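Local coordinates for amino acid adenylation domain-containing protein (Bacillus stratosphericus LAMA 585, PDB 6ULY) that probably selects a branched-chain keto acid and activates it as the acyl adenylate for nonribosomal depsipeptide synthesis, at residues A[21-33]-A[41-53]. Numbering follows the deposited sequence.
Sequences VLTEAAKTTNGLT and ELTQSYAQLQGDA. With SO4 (sulfate ion), chain F.
Glu41 lays its side chain across the methyl CG2 of Thr33, with CD 3.7 Å from that carbon, while its OE1 bonds to the hydroxyl of Tyr263. Thr43 meets the same methyl from alongside, CG2 against CG2, the two threonines pointing the same way from one face of the hairpin formed by strands 31-35 and 41-45. Gln44 and Leu32 are a hydrogen-bonded antiparallel pair: Leu32 N to Gln44 O and Gln44 N to Leu32 O are both 2.8 Å. On the other face, the extended Gln44 chain runs beside Leu32. Its NE2 donates to Asp52 OD2 in the amide plane and also bonds to Thr83 OG1, while OE1 accepts from Tyr34 OH; these partners hold the amide's rotation.

Ser45 ends the strand and N-caps the next helix: its OG accepts from Gln48 N at 2.8 Å, and Gln48 OE1 returns the bond to Ser45 N, a capping box. Gln48 NE2 donates to a sulfate oxygen, the ion probably coming from the crystallisation liquor. Tyr46 N then makes a nearly straight 3.0 Å bond (176°) to an in-plane lone pair of Asn30 O. With CG beside the backbone N (chi1 -71°), the ring of Tyr46 is clamped between Gly31 CA, 3.4 Å from the centroid, and the methyl of Ala25 over the opposite face; Thr28 OG1 lies at its edge, and its OH bonds to Cys239 O and Gln241 NE2. Leu49 CD2 packs on Leu32 CD1 at 3.6 Å and on Leu22 CD1, while Gln50 crosses Leu22 and brings OE1 close to the methyl of Ala26.

Helices 21-26 and 46-53, with short-segment directions 135° apart, meet beside the end of the hairpin, which forms the edge of the AMP-binding enzyme's large mixed sheet, strand 41-45 outermost. Strand 31-35 pairs on its other side with strand 240-243; Val235 of helix 224-237 touches Ala25 and Tyr46, and Trp86 of helix 78-91 touches Leu22 and Leu49.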
loop_
_atom_site.group_PDB
_atom_site.type_symbol
_atom_site.label_atom_id
_atom_site.label_comp_id
_atom_site.label_asym_id
_atom_site.label_seq_id
_atom_site.Cartn_x
_atom_site.Cartn_y
_atom_site.Cartn_z
ATOM N N VAL A 21 37.568 0.889 1.167
ATOM C CA VAL A 21 37.342 2.282 0.789
ATOM C C VAL A 21 37.883 3.208 1.871
ATOM O O VAL A 21 38.603 4.173 1.590
ATOM C CB VAL A 21 35.843 2.531 0.528
ATOM C CG1 VAL A 21 35.572 4.019 0.354
ATOM C CG2 VAL A 21 35.368 1.755 -0.702
ATOM N N LEU A 22 37.559 2.906 3.130
ATOM C CA LEU A 22 38.004 3.743 4.237
ATOM C C LEU A 22 39.517 3.684 4.396
ATOM O O LEU A 22 40.156 4.701 4.690
ATOM C CB LEU A 22 37.306 3.303 5.524
ATOM C CG LEU A 22 37.586 4.139 6.773
ATOM C CD1 LEU A 22 37.162 5.584 6.559
ATOM C CD2 LEU A 22 36.881 3.546 7.979
ATOM N N THR A 23 40.108 2.503 4.203
ATOM C CA THR A 23 41.556 2.366 4.317
ATOM C C THR A 23 42.273 3.246 3.302
ATOM O O THR A 23 43.159 4.033 3.657
ATOM C CB THR A 23 41.947 0.899 4.141
ATOM O OG1 THR A 23 41.537 0.163 5.299
ATOM C CG2 THR A 23 43.453 0.755 3.942
ATOM N N GLU A 24 41.899 3.132 2.026
ATOM C CA GLU A 24 42.554 3.936 1.000
ATOM C C GLU A 24 42.272 5.422 1.182
ATOM O O GLU A 24 43.118 6.257 0.842
ATOM C CB GLU A 24 42.100 3.483 -0.388
ATOM C CG GLU A 24 42.463 2.036 -0.729
ATOM C CD GLU A 24 43.963 1.802 -0.818
ATOM O OE1 GLU A 24 44.647 1.870 0.225
ATOM O OE2 GLU A 24 44.458 1.552 -1.937
ATOM N N ALA A 25 41.096 5.770 1.707
ATOM C CA ALA A 25 40.785 7.176 1.939
ATOM C C ALA A 25 41.606 7.734 3.094
ATOM O O ALA A 25 42.034 8.893 3.055
ATOM C CB ALA A 25 39.293 7.347 2.215
ATOM N N ALA A 26 41.830 6.924 4.132
ATOM C CA ALA A 26 42.622 7.340 5.280
ATOM C C ALA A 26 44.083 7.588 4.924
ATOM O O ALA A 26 44.810 8.173 5.734
ATOM C CB ALA A 26 42.525 6.283 6.385
ATOM N N LYS A 27 44.531 7.158 3.741
ATOM C CA LYS A 27 45.895 7.427 3.303
ATOM C C LYS A 27 46.043 8.804 2.673
ATOM O O LYS A 27 47.168 9.299 2.554
ATOM C CB LYS A 27 46.351 6.357 2.306
ATOM C CG LYS A 27 46.378 4.952 2.888
ATOM C CD LYS A 27 46.750 3.905 1.849
ATOM C CE LYS A 27 46.725 2.508 2.451
ATOM N NZ LYS A 27 46.914 1.439 1.425
ATOM N N THR A 28 44.939 9.430 2.266
ATOM C CA THR A 28 44.981 10.787 1.751
ATOM C C THR A 28 45.042 11.774 2.911
ATOM O O THR A 28 44.998 11.401 4.087
ATOM C CB THR A 28 43.759 11.081 0.878
ATOM O OG1 THR A 28 42.603 11.252 1.710
ATOM C CG2 THR A 28 43.510 9.948 -0.119
ATOM N N THR A 29 45.140 13.058 2.574
ATOM C CA THR A 29 45.026 14.125 3.555
ATOM C C THR A 29 43.641 14.754 3.558
ATOM O O THR A 29 43.398 15.690 4.326
ATOM C CB THR A 29 46.092 15.200 3.298
ATOM O OG1 THR A 29 45.929 15.748 1.984
ATOM C CG2 THR A 29 47.484 14.600 3.422
ATOM N N ASN A 30 42.726 14.253 2.735
ATOM C CA ASN A 30 41.385 14.800 2.660
ATOM C C ASN A 30 40.509 14.194 3.750
ATOM O O ASN A 30 40.919 13.304 4.499
ATOM C CB ASN A 30 40.797 14.553 1.276
ATOM C CG ASN A 30 41.572 15.259 0.189
ATOM O OD1 ASN A 30 42.216 16.279 0.437
ATOM N ND2 ASN A 30 41.519 14.719 -1.024
ATOM N N GLY A 31 39.281 14.691 3.842
ATOM C CA GLY A 31 38.320 14.157 4.781
ATOM C C GLY A 31 37.026 14.936 4.795
ATOM O O GLY A 31 36.631 15.526 3.784
ATOM N N LEU A 32 36.368 14.954 5.947
ATOM C CA LEU A 32 35.057 15.560 6.103
ATOM C C LEU A 32 35.160 16.879 6.858
ATOM O O LEU A 32 36.024 17.059 7.722
ATOM C CB LEU A 32 34.110 14.616 6.847
ATOM C CG LEU A 32 33.830 13.282 6.155
ATOM C CD1 LEU A 32 34.259 12.111 7.035
ATOM C CD2 LEU A 32 32.349 13.184 5.795
ATOM N N THR A 33 34.263 17.802 6.519
ATOM C CA THR A 33 34.093 19.043 7.262
ATOM C C THR A 33 32.608 19.241 7.518
ATOM O O THR A 33 31.819 19.331 6.571
ATOM C CB THR A 33 34.672 20.240 6.504
ATOM O OG1 THR A 33 35.820 19.829 5.753
ATOM C CG2 THR A 33 35.090 21.321 7.478
ATOM N N GLU A 41 33.241 25.465 11.977
ATOM C CA GLU A 41 33.166 24.173 11.314
ATOM C C GLU A 41 33.922 23.153 12.153
ATOM O O GLU A 41 34.765 23.503 12.981
ATOM C CB GLU A 41 33.746 24.231 9.893
ATOM C CG GLU A 41 35.266 24.274 9.850
ATOM C CD GLU A 41 35.803 24.785 8.526
ATOM O OE1 GLU A 41 34.993 25.227 7.685
ATOM O OE2 GLU A 41 37.037 24.754 8.326
ATOM N N LEU A 42 33.605 21.881 11.930
ATOM C CA LEU A 42 34.256 20.767 12.610
ATOM C C LEU A 42 34.846 19.849 11.548
ATOM O O LEU A 42 34.114 19.326 10.702
ATOM C CB LEU A 42 33.261 20.017 13.499
ATOM C CG LEU A 42 33.830 19.016 14.507
ATOM C CD1 LEU A 42 32.842 18.800 15.643
ATOM C CD2 LEU A 42 34.168 17.684 13.851
ATOM N N THR A 43 36.164 19.666 11.584
ATOM C CA THR A 43 36.859 18.852 10.598
ATOM C C THR A 43 37.097 17.449 11.139
ATOM O O THR A 43 37.215 17.236 12.350
ATOM C CB THR A 43 38.202 19.470 10.202
ATOM O OG1 THR A 43 39.044 19.570 11.357
ATOM C CG2 THR A 43 37.999 20.840 9.580
ATOM N N GLN A 44 37.166 16.490 10.215
ATOM C CA GLN A 44 37.415 15.091 10.557
ATOM C C GLN A 44 38.035 14.448 9.322
ATOM O O GLN A 44 37.312 14.036 8.410
ATOM C CB GLN A 44 36.136 14.379 10.971
ATOM C CG GLN A 44 36.331 12.934 11.428
ATOM C CD GLN A 44 35.023 12.152 11.452
ATOM O OE1 GLN A 44 34.174 12.324 10.581
ATOM N NE2 GLN A 44 34.855 11.294 12.456
ATOM N N SER A 45 39.363 14.383 9.294
ATOM C CA SER A 45 40.043 13.758 8.173
ATOM C C SER A 45 39.588 12.309 8.023
ATOM O O SER A 45 39.067 11.691 8.956
ATOM C CB SER A 45 41.557 13.804 8.367
ATOM O OG SER A 45 41.949 12.966 9.440
ATOM N N TYR A 46 39.801 11.759 6.826
ATOM C CA TYR A 46 39.509 10.343 6.626
ATOM C C TYR A 46 40.334 9.478 7.568
ATOM O O TYR A 46 39.875 8.408 7.991
ATOM C CB TYR A 46 39.753 9.957 5.169
ATOM C CG TYR A 46 38.725 10.539 4.218
ATOM C CD1 TYR A 46 37.360 10.444 4.489
ATOM C CD2 TYR A 46 39.118 11.195 3.060
ATOM C CE1 TYR A 46 36.419 10.978 3.627
ATOM C CE2 TYR A 46 38.187 11.735 2.196
ATOM C CZ TYR A 46 36.837 11.620 2.484
ATOM O OH TYR A 46 35.901 12.153 1.628
ATOM N N ALA A 47 41.540 9.932 7.924
ATOM C CA ALA A 47 42.332 9.234 8.932
ATOM C C ALA A 47 41.685 9.344 10.306
ATOM O O ALA A 47 41.620 8.360 11.050
ATOM C CB ALA A 47 43.756 9.797 8.963
ATOM N N GLN A 48 41.201 10.536 10.662
ATOM C CA GLN A 48 40.487 10.692 11.926
ATOM C C GLN A 48 39.199 9.879 11.931
ATOM O O GLN A 48 38.857 9.246 12.939
ATOM C CB GLN A 48 40.191 12.172 12.180
ATOM C CG GLN A 48 41.416 13.012 12.536
ATOM C CD GLN A 48 41.065 14.460 12.806
ATOM O OE1 GLN A 48 40.909 15.258 11.881
ATOM N NE2 GLN A 48 40.932 14.807 14.079
ATOM N N LEU A 49 38.472 9.875 10.810
ATOM C CA LEU A 49 37.246 9.085 10.734
ATOM C C LEU A 49 37.520 7.618 11.042
ATOM O O LEU A 49 36.774 6.984 11.798
ATOM C CB LEU A 49 36.612 9.243 9.352
ATOM C CG LEU A 49 35.394 8.371 9.035
ATOM C CD1 LEU A 49 34.263 8.594 10.037
ATOM C CD2 LEU A 49 34.914 8.644 7.619
ATOM N N GLN A 50 38.601 7.066 10.487
ATOM C CA GLN A 50 38.911 5.661 10.731
ATOM C C GLN A 50 39.129 5.402 12.217
ATOM O O GLN A 50 38.581 4.447 12.781
ATOM C CB GLN A 50 40.142 5.253 9.921
ATOM C CG GLN A 50 40.401 3.752 9.901
ATOM C CD GLN A 50 41.607 3.384 9.063
ATOM O OE1 GLN A 50 42.514 4.196 8.868
ATOM N NE2 GLN A 50 41.620 2.159 8.552
ATOM N N GLY A 51 39.935 6.244 12.868
ATOM C CA GLY A 51 40.145 6.092 14.298
ATOM C C GLY A 51 38.882 6.340 15.100
ATOM O O GLY A 51 38.553 5.578 16.014
ATOM N N ASP A 52 38.158 7.413 14.773
ATOM C CA ASP A 52 36.871 7.652 15.420
ATOM C C ASP A 52 35.943 6.455 15.255
ATOM O O ASP A 52 35.297 6.025 16.220
ATOM C CB ASP A 52 36.227 8.916 14.853
ATOM C CG ASP A 52 36.944 10.174 15.299
ATOM O OD1 ASP A 52 37.558 10.135 16.383
ATOM O OD2 ASP A 52 36.898 11.192 14.572
ATOM N N ALA A 53 35.871 5.895 14.045
ATOM C CA ALA A 53 35.026 4.724 13.829
ATOM C C ALA A 53 35.499 3.550 14.673
ATOM O O ALA A 53 34.684 2.769 15.179
ATOM C CB ALA A 53 35.012 4.352 12.347
HETATM S S SO4 F . 42.303 13.405 17.676
HETATM O O1 SO4 F . 42.000 13.485 16.276
HETATM O O2 SO4 F . 41.240 12.726 18.360
HETATM O O3 SO4 F . 43.528 12.681 17.859
HETATM O O4 SO4 F . 42.448 14.728 18.208
#